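Local coordinates for protein leucyl-trna synthetase (Plasmodium falciparum, PDB 5FOC) that probably charges tRNA(Leu) with leucine using ATP and hydrolyses mischarged tRNA, the part here being its editing domain, at residues K117-I122 with P180-C185; Y147-G152 with N216-E221. The protein carries 2 engineered substitutions. All blocks are in the same frame, centred on the assembly; numbering follows the deposited sequence.

Contact 1: residues K117-I122 with P180-C185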
ATOM      1  N   LYS A 117      16.002   8.654  11.187  1.00 23.94           N
ATOM      2  CA  LYS A 117      15.979   8.578  12.646  1.00 25.15           C
ATOM      3  C   LYS A 117      14.622   8.936  13.251  1.00 27.97           C
ATOM      4  O   LYS A 117      14.157   8.241  14.157  1.00 32.77           O
ATOM      5  CB  LYS A 117      17.039   9.489  13.219  1.00 28.07           C
ATOM      6  CG  LYS A 117      18.478   9.058  12.917  1.00 30.47           C
ATOM      7  CD  LYS A 117      19.417   9.758  13.882  1.00 39.05           C
ATOM      8  CE  LYS A 117      20.859   9.748  13.416  1.00 40.27           C
ATOM      9  NZ  LYS A 117      21.595  10.675  14.302  1.00 41.14           N
ATOM     10  N   ASP A 118      13.979   9.987  12.749  1.00 24.66           N
ATOM     11  CA  ASP A 118      12.908  10.626  13.493  1.00 21.15           C
ATOM     12  C   ASP A 118      11.566   9.890  13.245  1.00 21.42           C
ATOM     13  O   ASP A 118      10.796   9.693  14.196  1.00 26.66           O
ATOM     14  CB  ASP A 118      12.720  12.115  13.085  1.00 25.96           C
ATOM     15  CG  ASP A 118      13.892  13.040  13.485  1.00 27.80           C
ATOM     16  OD1 ASP A 118      14.774  12.638  14.275  1.00 35.11           O
ATOM     17  OD2 ASP A 118      13.909  14.217  12.995  1.00 31.26           O
ATOM     18  N   LYS A 119      11.293   9.524  11.991  1.00 21.34           N
ATOM     19  CA  LYS A 119       9.944   9.017  11.595  1.00 19.81           C
ATOM     20  C   LYS A 119      10.090   7.666  10.876  1.00 21.37           C
ATOM     21  O   LYS A 119      11.166   7.380  10.265  1.00 23.84           O
ATOM     22  CB  LYS A 119       9.254  10.003  10.623  1.00 20.53           C
ATOM     23  CG  LYS A 119       9.099  11.420  11.090  1.00 22.08           C
ATOM     24  CD  LYS A 119       8.507  11.551  12.479  1.00 22.06           C
ATOM     25  CE  LYS A 119       8.366  12.984  12.924  1.00 22.70           C
ATOM     26  NZ  LYS A 119       7.700  13.039  14.261  1.00 24.04           N
ATOM     27  N   LYS A 120       9.035   6.846  10.916  1.00 22.27           N
ATOM     28  CA  LYS A 120       8.908   5.659  10.078  1.00 24.26           C
ATOM     29  C   LYS A 120       8.186   6.079   8.806  1.00 18.81           C
ATOM     30  O   LYS A 120       7.279   6.916   8.851  1.00 25.92           O
ATOM     31  CB  LYS A 120       8.151   4.540  10.781  1.00 26.68           C
ATOM     32  CG  LYS A 120       8.771   4.032  12.060  1.00 32.98           C
ATOM     33  CD  LYS A 120       8.166   2.690  12.422  1.00 42.77           C
ATOM     34  CE  LYS A 120       8.590   2.153  13.780  1.00 48.86           C
ATOM     35  NZ  LYS A 120       7.934   0.823  13.977  1.00 53.72           N
ATOM     36  N   VAL A 121       8.595   5.535   7.675  1.00 20.58           N
ATOM     37  CA  VAL A 121       7.957   5.847   6.389  1.00 20.36           C
ATOM     38  C   VAL A 121       7.081   4.679   6.007  1.00 21.76           C
ATOM     39  O   VAL A 121       7.548   3.574   5.830  1.00 22.11           O
ATOM     40  CB  VAL A 121       8.945   6.144   5.255  1.00 21.56           C
ATOM     41  CG1 VAL A 121       8.187   6.448   3.965  1.00 24.11           C
ATOM     42  CG2 VAL A 121       9.946   7.254   5.630  1.00 23.79           C
ATOM     43  N   ILE A 122       5.745   4.929   5.890  1.00 19.09           N
ATOM     44  CA  ILE A 122       4.821   3.843   5.789  1.00 19.01           C
ATOM     45  C   ILE A 122       3.807   4.130   4.664  1.00 17.21           C
ATOM     46  O   ILE A 122       3.121   5.190   4.736  1.00 19.81           O
ATOM     47  CB  ILE A 122       4.051   3.611   7.117  1.00 19.60           C
ATOM     48  CG1 ILE A 122       4.986   3.193   8.253  1.00 20.21           C
ATOM     49  CG2 ILE A 122       2.897   2.609   6.935  1.00 21.60           C
ATOM     50  CD1 ILE A 122       4.389   3.284   9.622  1.00 20.83           C
ATOM     51  N   PRO A 180       4.505   9.882  14.805  1.00 21.46           N
ATOM     52  CA  PRO A 180       5.836   9.244  14.502  1.00 22.68           C
ATOM     53  C   PRO A 180       5.981   8.701  13.103  1.00 21.70           C
ATOM     54  O   PRO A 180       7.077   8.263  12.730  1.00 21.37           O
ATOM     55  CB  PRO A 180       5.869   8.077  15.483  1.00 24.89           C
ATOM     56  CG  PRO A 180       4.426   7.705  15.625  1.00 25.32           C
ATOM     57  CD  PRO A 180       3.712   9.022  15.704  1.00 23.03           C
ATOM     58  N   ASN A 181       4.911   8.662  12.312  1.00 22.88           N
ATOM     59  CA  ASN A 181       4.917   7.996  11.004  1.00 22.51           C
ATOM     60  C   ASN A 181       4.634   8.966   9.887  1.00 19.82           C
ATOM     61  O   ASN A 181       3.730   9.836  10.027  1.00 21.65           O
ATOM     62  CB  ASN A 181       3.847   6.870  10.972  1.00 22.59           C
ATOM     63  CG  ASN A 181       4.081   5.819  12.032  1.00 19.43           C
ATOM     64  OD1 ASN A 181       5.212   5.675  12.520  1.00 24.35           O
ATOM     65  ND2 ASN A 181       3.049   5.091  12.419  1.00 21.47           N
ATOM     66  N   ILE A 182       5.402   8.864   8.800  1.00 20.98           N
ATOM     67  CA  ILE A 182       5.101   9.509   7.555  1.00 19.98           C
ATOM     68  C   ILE A 182       4.268   8.519   6.778  1.00 20.92           C
ATOM     69  O   ILE A 182       4.764   7.520   6.343  1.00 22.17           O
ATOM     70  CB  ILE A 182       6.348   9.896   6.752  1.00 21.35           C
ATOM     71  CG1 ILE A 182       7.136  10.938   7.517  1.00 18.98           C
ATOM     72  CG2 ILE A 182       5.965  10.425   5.394  1.00 22.42           C
ATOM     73  CD1 ILE A 182       8.580  11.034   7.099  1.00 20.16           C
ATOM     74  N   TYR A 183       2.962   8.826   6.568  1.00 19.04           N
ATOM     75  CA  TYR A 183       2.131   8.013   5.709  1.00 18.47           C
ATOM     76  C   TYR A 183       2.042   8.471   4.277  1.00 20.47           C
ATOM     77  O   TYR A 183       2.039   9.656   4.014  1.00 20.16           O
ATOM     78  CB  TYR A 183       0.712   7.948   6.300  1.00 17.52           C
ATOM     79  CG  TYR A 183       0.589   7.203   7.612  1.00 17.80           C
ATOM     80  CD1 TYR A 183       1.126   5.908   7.771  1.00 20.51           C
ATOM     81  CD2 TYR A 183      -0.013   7.789   8.744  1.00 19.12           C
ATOM     82  CE1 TYR A 183       1.003   5.211   8.968  1.00 19.10           C
ATOM     83  CE2 TYR A 183      -0.125   7.095   9.952  1.00 20.52           C
ATOM     84  CZ  TYR A 183       0.374   5.801  10.068  1.00 20.55           C
ATOM     85  OH  TYR A 183       0.335   5.043  11.208  1.00 22.18           O
ATOM     86  N   VAL A 184       2.031   7.506   3.356  1.00 19.10           N
ATOM     87  CA  VAL A 184       1.835   7.760   1.955  1.00 18.00           C
ATOM     88  C   VAL A 184       0.446   7.188   1.596  1.00 18.04           C
ATOM     89  O   VAL A 184       0.156   6.002   1.859  1.00 20.70           O
ATOM     90  CB  VAL A 184       2.866   7.061   1.046  1.00 17.09           C
ATOM     91  CG1 VAL A 184       2.712   7.521  -0.375  1.00 19.43           C
ATOM     92  CG2 VAL A 184       4.299   7.375   1.532  1.00 18.89           C
ATOM     93  N   CYS A 185      -0.354   8.026   0.953  1.00 17.56           N
ATOM     94  CA  CYS A 185      -1.778   7.649   0.666  1.00 20.55           C
ATOM     95  C   CYS A 185      -2.366   8.596  -0.359  1.00 19.69           C
ATOM     96  O   CYS A 185      -1.856   9.670  -0.619  1.00 21.64           O
ATOM     97  CB  CYS A 185      -2.565   7.686   1.951  1.00 24.20           C
ATOM     98  SG  CYS A 185      -2.575   9.288   2.787  1.00 26.51           S
TER
HETATM   99  O   HOH W   1       8.930   7.180  14.553  1.00 34.37           O
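In the mixed beta-sheet of the editing domain, strand 120-127 pairs in parallel with strand 181-185, the segment axes 4.6 Å apart and inclined by 17°. In the parallel pattern, K120 bonds the residues flanking N181, and I122 those flanking Y183: K120 N to P180 O, I182 N to K120 O (2.7 Å), I122 N to I182 O and V184 N to I122 O. At the end of helix 112-118, a water donates to both D118 O and P180 O, bridging the two segments beside the first backbone bond. K119 bends at chi2 (-49°), which lays its CD against P180 O and sends NZ on to the carbonyls of I176 and C179. On the face carrying I122, N181 and Y183, I122 CD1 presses on the amide carbon N181 CG at 3.5 Å, while CB and CG2 of I122 run alongside CD1 and CE1 of the Y183 ring. N181 CB lies over one face of that ring, toward its rim. N181 ND2 is hydrogen-bonded to D154 OD1, and Y183 OH bonds F153 O. N181 ND2 also donates to Y183 OH at 3.0 Å, nearly straight at 166° and with the hydroxyl oxygen close to the amide plane.

Contact 2: residues Y147-G152 with N216-E221; sequences YYLTLG and NKIKGE
Antiparallel pairing joins strand 146-152 to strand 216-219 in the mixed sheet of the editing domain, the segment axes being 4.7 Å apart and 150° from parallel. The backbone bonds come first. Y147 and I218 form a hydrogen-bonded pair with two bonds of 2.8 Å: I218 N reaches Y147 O within the carbonyl plane of Y147, whereas Y147 N comes to I218 O from above the carbonyl plane of I218. Y148 and K217 follow as a non-hydrogen-bonded pair, and L149 N then donates to N216 O. Two CA-H...O contacts supplement these bonds, K217 CA to Y147 O and Y148 CA to N216 O.

Apolar contacts lie on the face bearing Y147, L149 and I218. L149 CD1 meets I218 CD1 at 4.2 Å, L149 CD2 approaches N216 CB, and helix 18-35 covers L149 through F21 and F25. Beyond the paired residues, the Y147 ring meets G220 CA with its CD1 atom, while its hydroxyl is bonded to G253 O and N142 N.

A CH-pi contact occupies the other face of the sheet. K217 has CG anti to its backbone N (chi1 176°), which carries the chain alongside Y148; the ammonium end has cation-pi partners in F94 and Y146. K217 CG stands 4.0 Å from the Y148 ring centroid, 15° off the normal, and the next carbon, K217 CD, lies 3.4 Å from Y148 OH.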
ATOM      1  N   TYR A 147       0.382  10.745  -5.078  1.00 22.34           N
ATOM      2  CA  TYR A 147       0.213  10.298  -3.709  1.00 23.34           C
ATOM      3  C   TYR A 147       0.695  11.374  -2.766  1.00 20.36           C
ATOM      4  O   TYR A 147       1.649  12.104  -3.077  1.00 24.40           O
ATOM      5  CB  TYR A 147       0.885   8.934  -3.462  1.00 23.11           C
ATOM      6  CG  TYR A 147       0.161   7.827  -4.173  1.00 19.62           C
ATOM      7  CD1 TYR A 147       0.366   7.591  -5.530  1.00 19.60           C
ATOM      8  CD2 TYR A 147      -0.823   7.071  -3.513  1.00 19.76           C
ATOM      9  CE1 TYR A 147      -0.328   6.603  -6.199  1.00 19.86           C
ATOM     10  CE2 TYR A 147      -1.478   6.059  -4.164  1.00 18.65           C
ATOM     11  CZ  TYR A 147      -1.271   5.842  -5.506  1.00 19.00           C
ATOM     12  OH  TYR A 147      -1.981   4.870  -6.176  1.00 21.39           O
ATOM     13  N   TYR A 148       0.089  11.435  -1.590  1.00 19.70           N
ATOM     14  CA  TYR A 148       0.372  12.442  -0.602  1.00 18.16           C
ATOM     15  C   TYR A 148       1.148  11.851   0.569  1.00 18.46           C
ATOM     16  O   TYR A 148       0.958  10.734   0.950  1.00 20.10           O
ATOM     17  CB  TYR A 148      -0.969  13.078  -0.098  1.00 19.86           C
ATOM     18  CG  TYR A 148      -1.582  13.948  -1.159  1.00 21.16           C
ATOM     19  CD1 TYR A 148      -2.175  13.375  -2.295  1.00 22.86           C
ATOM     20  CD2 TYR A 148      -1.588  15.335  -1.046  1.00 25.70           C
ATOM     21  CE1 TYR A 148      -2.756  14.165  -3.282  1.00 30.19           C
ATOM     22  CE2 TYR A 148      -2.208  16.136  -2.016  1.00 30.49           C
ATOM     23  CZ  TYR A 148      -2.773  15.543  -3.133  1.00 30.95           C
ATOM     24  OH  TYR A 148      -3.369  16.308  -4.117  1.00 47.49           O
ATOM     25  N   LEU A 149       2.056  12.672   1.111  1.00 19.83           N
ATOM     26  CA  LEU A 149       2.824  12.307   2.303  1.00 18.44           C
ATOM     27  C   LEU A 149       2.323  13.216   3.422  1.00 19.03           C
ATOM     28  O   LEU A 149       2.326  14.431   3.261  1.00 20.51           O
ATOM     29  CB  LEU A 149       4.363  12.551   2.104  1.00 17.30           C
ATOM     30  CG  LEU A 149       5.031  11.473   1.270  1.00 17.07           C
ATOM     31  CD1 LEU A 149       4.550  11.354  -0.151  1.00 19.96           C
ATOM     32  CD2 LEU A 149       6.510  11.832   1.276  1.00 19.07           C
ATOM     33  N   THR A 150       1.954  12.599   4.551  1.00 17.87           N
ATOM     34  CA  THR A 150       1.422  13.286   5.717  1.00 19.14           C
ATOM     35  C   THR A 150       1.753  12.507   7.007  1.00 20.42           C
ATOM     36  O   THR A 150       1.855  11.255   7.002  1.00 26.33           O
ATOM     37  CB  THR A 150      -0.113  13.473   5.604  1.00 20.38           C
ATOM     38  OG1 THR A 150      -0.481  14.471   6.537  1.00 24.95           O
ATOM     39  CG2 THR A 150      -0.829  12.210   5.886  1.00 21.43           C
ATOM     40  N   LEU A 151       1.938  13.242   8.090  1.00 20.19           N
ATOM     41  CA  LEU A 151       2.338  12.673   9.363  1.00 20.63           C
ATOM     42  C   LEU A 151       1.128  12.141  10.124  1.00 18.24           C
ATOM     43  O   LEU A 151       0.049  12.779  10.055  1.00 22.64           O
ATOM     44  CB  LEU A 151       3.086  13.720  10.199  1.00 21.36           C
ATOM     45  CG  LEU A 151       4.553  14.097   9.806  1.00 22.15           C
ATOM     46  CD1 LEU A 151       4.958  15.392  10.466  1.00 23.98           C
ATOM     47  CD2 LEU A 151       5.410  12.933  10.240  1.00 24.65           C
ATOM     48  N   GLY A 152       1.238  11.002  10.773  1.00 21.58           N
ATOM     49  CA  GLY A 152       0.101  10.464  11.523  1.00 19.96           C
ATOM     50  C   GLY A 152       0.537   9.613  12.677  1.00 21.15           C
ATOM     51  O   GLY A 152       1.765   9.420  12.935  1.00 22.81           O
ATOM     52  N   ASN A 216       4.572  16.402   1.037  1.00 20.45           N
ATOM     53  CA  ASN A 216       4.864  16.280  -0.363  1.00 19.58           C
ATOM     54  C   ASN A 216       3.703  15.601  -1.082  1.00 19.37           C
ATOM     55  O   ASN A 216       2.847  14.956  -0.456  1.00 22.66           O
ATOM     56  CB  ASN A 216       6.192  15.467  -0.573  1.00 20.70           C
ATOM     57  CG  ASN A 216       7.069  16.058  -1.624  1.00 22.85           C
ATOM     58  OD1 ASN A 216       6.619  16.720  -2.542  1.00 27.26           O
ATOM     59  ND2 ASN A 216       8.414  15.823  -1.468  1.00 24.69           N
ATOM     60  N   LYS A 217       3.739  15.729  -2.404  1.00 22.16           N
ATOM     61  CA  LYS A 217       2.786  15.104  -3.310  1.00 21.83           C
ATOM     62  C   LYS A 217       3.620  14.575  -4.477  1.00 23.43           C
ATOM     63  O   LYS A 217       4.293  15.350  -5.158  1.00 25.03           O
ATOM     64  CB  LYS A 217       1.740  16.132  -3.759  1.00 25.37           C
ATOM     65  CG  LYS A 217       0.789  15.595  -4.767  1.00 25.84           C
ATOM     66  CD  LYS A 217      -0.197  16.657  -5.209  1.00 28.74           C
ATOM     67  CE  LYS A 217       0.352  17.489  -6.343  1.00 33.28           C
ATOM     68  NZ  LYS A 217      -0.701  18.467  -6.758  1.00 40.28           N
ATOM     69  N   ILE A 218       3.611  13.253  -4.659  1.00 21.90           N
ATOM     70  CA  ILE A 218       4.539  12.582  -5.563  1.00 20.13           C
ATOM     71  C   ILE A 218       3.800  11.586  -6.477  1.00 21.34           C
ATOM     72  O   ILE A 218       3.009  10.749  -5.995  1.00 21.02           O
ATOM     73  CB  ILE A 218       5.719  11.921  -4.762  1.00 19.87           C
ATOM     74  CG1 ILE A 218       6.429  12.966  -3.902  1.00 22.09           C
ATOM     75  CG2 ILE A 218       6.652  11.209  -5.695  1.00 22.02           C
ATOM     76  CD1 ILE A 218       7.494  12.402  -2.966  1.00 23.84           C
ATOM     77  N   LYS A 219       4.065  11.656  -7.784  1.00 22.87           N
ATOM     78  CA  LYS A 219       3.445  10.696  -8.723  1.00 26.49           C
ATOM     79  C   LYS A 219       3.936   9.294  -8.407  1.00 21.73           C
ATOM     80  O   LYS A 219       5.122   9.091  -8.061  1.00 23.09           O
ATOM     81  CB  LYS A 219       3.685  11.034 -10.195  1.00 28.97           C
ATOM     82  CG  LYS A 219       2.456  11.600 -10.916  1.00 39.69           C
ATOM     83  CD  LYS A 219       2.718  11.850 -12.399  1.00 50.58           C
ATOM     84  CE  LYS A 219       2.810  10.565 -13.213  1.00 55.71           C
ATOM     85  NZ  LYS A 219       3.629  10.771 -14.439  1.00 60.96           N
ATOM     86  N   GLY A 220       3.058   8.326  -8.480  1.00 24.91           N
ATOM     87  CA  GLY A 220       3.343   6.965  -8.074  1.00 20.20           C
ATOM     88  C   GLY A 220       4.515   6.330  -8.800  1.00 19.72           C
ATOM     89  O   GLY A 220       5.224   5.520  -8.208  1.00 23.29           O
ATOM     90  N   GLU A 221       4.720   6.725 -10.054  1.00 20.75           N
ATOM     91  CA  GLU A 221       5.803   6.192 -10.883  1.00 18.94           C
ATOM     92  C   GLU A 221       7.160   6.319 -10.175  1.00 20.78           C
ATOM     93  O   GLU A 221       8.053   5.475 -10.326  1.00 24.30           O
ATOM     94  CB  GLU A 221       5.846   6.865 -12.253  1.00 26.78           C
ATOM     95  CG  GLU A 221       6.070   8.355 -12.285  1.00 29.42           C
ATOM     96  CD  GLU A 221       6.278   8.898 -13.701  1.00 38.88           C
ATOM     97  OE1 GLU A 221       6.758   8.191 -14.601  1.00 48.66           O
ATOM     98  OE2 GLU A 221       5.994  10.069 -13.919  1.00 48.51           O
TER

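Overall arrangement
Contacts 1 and 2 have centres about 11 Å apart and belong to one mixed sheet, in which strands 181-185 and 146-152 are antiparallel neighbours. The local strand order is therefore 120-127, 181-185, 146-152, 216-219. Probable hydrogen bonds join the two contacts directly, Y183 N to T150 O at 2.7 Å and C185 O to Y148 N at 2.8 Å. Along the chain the segments alternate: 117-122, 147-152, 180-185, 216-221. Strand 181-185 thus lies between two strands that precede it in sequence. Helix 18-35 packs against side chains from both contacts, V121 and V184 in one and L149, N216 and I218 in the other, consistent with a shared core of the editing domain.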